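Local coordinates for protein acyl-CoA dehydrogenase (Thermus thermophilus, PDB 2Z1Q) that probably catalyses, with FAD as cofactor, the oxidation of saturated acyl-CoA to 2,3-dehydroacyl-CoA, passing the electrons to an acceptor, at residues R312-A315 with A316-A319; Y321-V324 with G325-E329. One frame throughout, in Å; residues are numbered along the deposited sequence.

Both contacts are successive pieces of one long helix, 300-331, in the mainly helical C-terminal domain of the acyl-CoA dehydrogenase fold. Contact 1 (312-319) comes first along the chain and contact 2 (321-329) follows towards the end of the helix, their centres about 14 Å apart. Each is local, made between residues three or four apart. Helices 348-372 and 476-502 run past both, but helices 252-288 and 505-528 cover contact 1, whereas helix 90-99 of the N-terminal domain and nearby loops meet contact 2. This part of the helix thus leads from inside the C-terminal bundle to a junction with the N-terminal domain; neither contact lies at the FAD site, although Ile302 near the helix start lines that pocket.

Contact 1: R312-A315 with A316-A319; sequences RIYA and AESA
Ser318 folds back on Tyr314, one helical turn earlier, and grips its carbonyl twice. Both Ser318 OG and Ser318 N lie 2.9 Å from Tyr314 O, reaching it from opposite faces of the carbonyl plane. The hydroxyl can do this because OG sits beside its own backbone N (chi1 -63°). The same OG hangs over one face of the Tyr314 ring, offset toward the rim and 3.6 Å from Tyr314 CZ. Ring and serine are the tight part of the contact. With an alanine at Tyr314, Ser318 OG would probably lose its aromatic floor, and Ala495 O, which bonds the tyrosine OH, its partner. Glu317 stretches out, its OE2 oblique to the Tyr314 ring at 4.5 Å from CD1; its carboxylate is buried and held by Lys276, Arg498 and Tyr573, and Arg498 also bonds Ser318 OG. The looser side is at Arg312, which is partly exposed and meets the following turn only through its backbone, Arg312 O accepting from Ala316 N at 3.0 Å; its side chain pairs with Glu308. Around this turn, Ile313 and Ala316 face helices 252-288 and 348-372, while Tyr314 packs between helices 476-502 and 505-528.

Contact 2: Y321-V324 with G325-E329; sequences YRTV and GLIDE
Thr323 O takes two amide hydrogens from the next turn: a nearly straight bond from Ile327 N (3.2 Å, 164° at the hydrogen) and a weak one from Leu326 N. Aliphatic groups crowd the same oxygen, with Ile327 CG1 and Leu326 CB each 3.4 Å from Thr323 O. Ile327 CG1 gets there by lying beside its own backbone N (chi1 -64°). Thr323 and Ile327 run side by side, pointing the same way, and their methyls brush at 4.2 Å, Thr323 CG2 to Ile327 CD1. The threonine's other branch, OG1, turns back to Ala319 O and also bonds Tyr490 OH. Leu326 N finds its stronger acceptor in Arg322 O, at 3.1 Å, and Leu326 CG rests 3.5 Å from that carbonyl oxygen. Asp328 N closes the turn onto Val324 O at 2.9 Å, with the aspartate CB and CG lying close to the same oxygen. Gly325 N bonds Tyr321 O at 2.9 Å. Beyond the helix, Asp328 OD1 accepts from Val91 N near the start of helix 90-99, and Tyr321 OH bonds Glu98 of that helix. Buried Arg322 pairs with Glu493. The chemistry divides the work: backbone bonds and aliphatic packing hold the turn together, while most of the polar side-chain ends reach out to neighbouring parts of the fold.

Contact 1: R312-A315 with A316-A319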
ATOM      1  N   ARG B 312       6.421 -14.443  -3.013  1.00 24.35           N
ATOM      2  CA  ARG B 312       7.314 -13.308  -2.800  1.00 24.32           C
ATOM      3  C   ARG B 312       8.150 -13.473  -1.532  1.00 24.04           C
ATOM      4  O   ARG B 312       9.321 -13.117  -1.501  1.00 25.49           O
ATOM      5  CB  ARG B 312       6.516 -12.014  -2.783  1.00 24.28           C
ATOM      6  CG  ARG B 312       5.644 -11.847  -4.024  1.00 25.72           C
ATOM      7  CD  ARG B 312       5.272 -10.402  -4.260  1.00 27.17           C
ATOM      8  NE  ARG B 312       4.125 -10.263  -5.154  1.00 28.25           N
ATOM      9  CZ  ARG B 312       3.661  -9.098  -5.596  1.00 30.13           C
ATOM     10  NH1 ARG B 312       2.611  -9.058  -6.403  1.00 28.79           N
ATOM     11  NH2 ARG B 312       4.263  -7.966  -5.235  1.00 30.74           N
ATOM     12  N   ILE B 313       7.561 -14.032  -0.489  1.00 23.85           N
ATOM     13  CA  ILE B 313       8.316 -14.245   0.734  1.00 24.75           C
ATOM     14  C   ILE B 313       9.481 -15.216   0.478  1.00 25.41           C
ATOM     15  O   ILE B 313      10.596 -14.987   0.945  1.00 26.13           O
ATOM     16  CB  ILE B 313       7.405 -14.808   1.842  1.00 23.82           C
ATOM     17  CG1 ILE B 313       6.363 -13.757   2.240  1.00 20.44           C
ATOM     18  CG2 ILE B 313       8.236 -15.226   3.027  1.00 21.03           C
ATOM     19  CD1 ILE B 313       5.258 -14.328   3.100  1.00 21.79           C
ATOM     20  N   TYR B 314       9.227 -16.286  -0.272  1.00 25.67           N
ATOM     21  CA  TYR B 314      10.278 -17.253  -0.572  1.00 25.11           C
ATOM     22  C   TYR B 314      11.434 -16.600  -1.324  1.00 24.59           C
ATOM     23  O   TYR B 314      12.606 -16.805  -0.995  1.00 23.91           O
ATOM     24  CB  TYR B 314       9.712 -18.415  -1.401  1.00 27.20           C
ATOM     25  CG  TYR B 314      10.771 -19.370  -1.893  1.00 28.48           C
ATOM     26  CD1 TYR B 314      11.393 -20.254  -1.023  1.00 29.23           C
ATOM     27  CD2 TYR B 314      11.179 -19.359  -3.234  1.00 28.68           C
ATOM     28  CE1 TYR B 314      12.400 -21.110  -1.459  1.00 31.74           C
ATOM     29  CE2 TYR B 314      12.180 -20.209  -3.682  1.00 30.02           C
ATOM     30  CZ  TYR B 314      12.789 -21.083  -2.784  1.00 30.94           C
ATOM     31  OH  TYR B 314      13.796 -21.930  -3.171  1.00 28.13           O
ATOM     32  N   ALA B 315      11.106 -15.798  -2.329  1.00 24.05           N
ATOM     33  CA  ALA B 315      12.131 -15.114  -3.095  1.00 25.33           C
ATOM     34  C   ALA B 315      12.976 -14.202  -2.193  1.00 24.71           C
ATOM     35  O   ALA B 315      14.201 -14.298  -2.196  1.00 25.77           O
ATOM     36  CB  ALA B 315      11.493 -14.302  -4.228  1.00 25.93           C
ATOM     37  N   ALA B 316      12.329 -13.330  -1.418  1.00 23.57           N
ATOM     38  CA  ALA B 316      13.067 -12.410  -0.538  1.00 21.70           C
ATOM     39  C   ALA B 316      13.914 -13.179   0.478  1.00 21.61           C
ATOM     40  O   ALA B 316      15.071 -12.850   0.718  1.00 21.21           O
ATOM     41  CB  ALA B 316      12.097 -11.484   0.199  1.00 19.23           C
ATOM     42  N   GLU B 317      13.312 -14.200   1.074  1.00 21.53           N
ATOM     43  CA  GLU B 317      14.010 -15.010   2.061  1.00 24.28           C
ATOM     44  C   GLU B 317      15.258 -15.637   1.450  1.00 25.02           C
ATOM     45  O   GLU B 317      16.310 -15.674   2.084  1.00 25.47           O
ATOM     46  CB  GLU B 317      13.106 -16.137   2.583  1.00 21.25           C
ATOM     47  CG  GLU B 317      13.755 -16.915   3.728  1.00 22.47           C
ATOM     48  CD  GLU B 317      13.082 -18.255   4.002  1.00 23.90           C
ATOM     49  OE1 GLU B 317      13.182 -18.732   5.150  1.00 24.07           O
ATOM     50  OE2 GLU B 317      12.457 -18.834   3.079  1.00 24.14           O
ATOM     51  N   SER B 318      15.137 -16.133   0.222  1.00 25.10           N
ATOM     52  CA  SER B 318      16.276 -16.772  -0.423  1.00 24.76           C
ATOM     53  C   SER B 318      17.368 -15.763  -0.719  1.00 26.06           C
ATOM     54  O   SER B 318      18.552 -16.031  -0.482  1.00 27.60           O
ATOM     55  CB  SER B 318      15.837 -17.466  -1.721  1.00 22.90           C
ATOM     56  OG  SER B 318      14.903 -18.506  -1.465  1.00 22.13           O
ATOM     57  N   ALA B 319      16.981 -14.599  -1.229  1.00 26.64           N
ATOM     58  CA  ALA B 319      17.960 -13.569  -1.550  1.00 26.93           C
ATOM     59  C   ALA B 319      18.673 -13.039  -0.295  1.00 28.21           C
ATOM     60  O   ALA B 319      19.881 -12.800  -0.321  1.00 29.52           O
ATOM     61  CB  ALA B 319      17.293 -12.427  -2.302  1.00 25.34           C
TER

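Contact 2: Y321-V324 with G325-E329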
ATOM      1  N   TYR B 321      19.314 -14.503   2.869  1.00 28.11           N
ATOM      2  CA  TYR B 321      20.286 -15.396   3.470  1.00 28.95           C
ATOM      3  C   TYR B 321      21.387 -15.817   2.527  1.00 29.68           C
ATOM      4  O   TYR B 321      22.444 -16.252   2.964  1.00 29.61           O
ATOM      5  CB  TYR B 321      19.576 -16.596   4.082  1.00 29.22           C
ATOM      6  CG  TYR B 321      18.882 -16.214   5.364  1.00 28.68           C
ATOM      7  CD1 TYR B 321      19.615 -15.911   6.513  1.00 27.88           C
ATOM      8  CD2 TYR B 321      17.499 -16.078   5.409  1.00 29.37           C
ATOM      9  CE1 TYR B 321      18.986 -15.477   7.675  1.00 28.67           C
ATOM     10  CE2 TYR B 321      16.862 -15.640   6.562  1.00 29.61           C
ATOM     11  CZ  TYR B 321      17.604 -15.342   7.686  1.00 28.00           C
ATOM     12  OH  TYR B 321      16.944 -14.894   8.803  1.00 29.24           O
ATOM     13  N   ARG B 322      21.150 -15.669   1.232  1.00 30.15           N
ATOM     14  CA  ARG B 322      22.189 -16.004   0.282  1.00 29.60           C
ATOM     15  C   ARG B 322      23.193 -14.857   0.418  1.00 30.25           C
ATOM     16  O   ARG B 322      24.405 -15.075   0.416  1.00 30.68           O
ATOM     17  CB  ARG B 322      21.609 -16.079  -1.137  1.00 30.26           C
ATOM     18  CG  ARG B 322      22.660 -16.178  -2.232  1.00 28.76           C
ATOM     19  CD  ARG B 322      22.052 -16.076  -3.631  1.00 29.95           C
ATOM     20  NE  ARG B 322      23.077 -15.670  -4.592  1.00 31.36           N
ATOM     21  CZ  ARG B 322      22.860 -15.367  -5.870  1.00 33.72           C
ATOM     22  NH1 ARG B 322      23.883 -15.009  -6.636  1.00 35.74           N
ATOM     23  NH2 ARG B 322      21.638 -15.413  -6.387  1.00 32.73           N
ATOM     24  N   THR B 323      22.671 -13.638   0.556  1.00 29.45           N
ATOM     25  CA  THR B 323      23.515 -12.454   0.708  1.00 29.10           C
ATOM     26  C   THR B 323      24.379 -12.553   1.964  1.00 29.01           C
ATOM     27  O   THR B 323      25.581 -12.331   1.908  1.00 29.17           O
ATOM     28  CB  THR B 323      22.680 -11.151   0.824  1.00 28.43           C
ATOM     29  OG1 THR B 323      21.939 -10.930  -0.382  1.00 28.73           O
ATOM     30  CG2 THR B 323      23.600  -9.960   1.083  1.00 26.89           C
ATOM     31  N   VAL B 324      23.756 -12.875   3.095  1.00 29.82           N
ATOM     32  CA  VAL B 324      24.465 -12.987   4.376  1.00 32.32           C
ATOM     33  C   VAL B 324      25.456 -14.150   4.341  1.00 31.51           C
ATOM     34  O   VAL B 324      26.539 -14.075   4.923  1.00 30.49           O
ATOM     35  CB  VAL B 324      23.469 -13.178   5.562  1.00 32.08           C
ATOM     36  CG1 VAL B 324      24.216 -13.180   6.892  1.00 34.64           C
ATOM     37  CG2 VAL B 324      22.454 -12.050   5.561  1.00 35.27           C
ATOM     38  N   GLY B 325      25.081 -15.216   3.639  1.00 32.85           N
ATOM     39  CA  GLY B 325      25.961 -16.363   3.514  1.00 33.46           C
ATOM     40  C   GLY B 325      27.261 -15.963   2.844  1.00 33.39           C
ATOM     41  O   GLY B 325      28.325 -16.447   3.221  1.00 34.52           O
ATOM     42  N   LEU B 326      27.184 -15.076   1.852  1.00 33.99           N
ATOM     43  CA  LEU B 326      28.378 -14.603   1.146  1.00 34.00           C
ATOM     44  C   LEU B 326      29.256 -13.775   2.074  1.00 34.49           C
ATOM     45  O   LEU B 326      30.472 -13.972   2.143  1.00 35.86           O
ATOM     46  CB  LEU B 326      27.984 -13.766  -0.069  1.00 33.48           C
ATOM     47  CG  LEU B 326      27.384 -14.531  -1.255  1.00 35.48           C
ATOM     48  CD1 LEU B 326      26.745 -13.574  -2.244  1.00 33.81           C
ATOM     49  CD2 LEU B 326      28.477 -15.345  -1.928  1.00 34.07           C
ATOM     50  N   ILE B 327      28.631 -12.850   2.791  1.00 33.73           N
ATOM     51  CA  ILE B 327      29.352 -11.997   3.713  1.00 34.43           C
ATOM     52  C   ILE B 327      30.118 -12.836   4.739  1.00 35.58           C
ATOM     53  O   ILE B 327      31.298 -12.592   4.998  1.00 35.41           O
ATOM     54  CB  ILE B 327      28.375 -11.050   4.446  1.00 32.07           C
ATOM     55  CG1 ILE B 327      27.718 -10.111   3.429  1.00 30.61           C
ATOM     56  CG2 ILE B 327      29.101 -10.268   5.516  1.00 27.89           C
ATOM     57  CD1 ILE B 327      26.543  -9.313   3.978  1.00 28.52           C
ATOM     58  N   ASP B 328      29.447 -13.825   5.315  1.00 35.76           N
ATOM     59  CA  ASP B 328      30.082 -14.670   6.308  1.00 39.73           C
ATOM     60  C   ASP B 328      31.348 -15.356   5.805  1.00 41.93           C
ATOM     61  O   ASP B 328      32.367 -15.352   6.503  1.00 43.11           O
ATOM     62  CB  ASP B 328      29.076 -15.693   6.848  1.00 38.70           C
ATOM     63  CG  ASP B 328      28.283 -15.152   8.025  1.00 40.13           C
ATOM     64  OD1 ASP B 328      27.266 -15.763   8.414  1.00 40.48           O
ATOM     65  OD2 ASP B 328      28.694 -14.104   8.571  1.00 40.71           O
ATOM     66  N   GLU B 329      31.299 -15.923   4.602  1.00 42.80           N
ATOM     67  CA  GLU B 329      32.470 -16.589   4.039  1.00 44.41           C
ATOM     68  C   GLU B 329      33.606 -15.594   3.831  1.00 43.55           C
ATOM     69  O   GLU B 329      34.761 -15.881   4.132  1.00 43.63           O
ATOM     70  CB  GLU B 329      32.131 -17.266   2.711  1.00 44.99           C
ATOM     71  CG  GLU B 329      31.236 -18.489   2.841  1.00 48.49           C
ATOM     72  CD  GLU B 329      31.240 -19.346   1.585  1.00 50.58           C
ATOM     73  OE1 GLU B 329      30.463 -20.325   1.524  1.00 50.83           O
ATOM     74  OE2 GLU B 329      32.027 -19.043   0.661  1.00 51.01           O
TER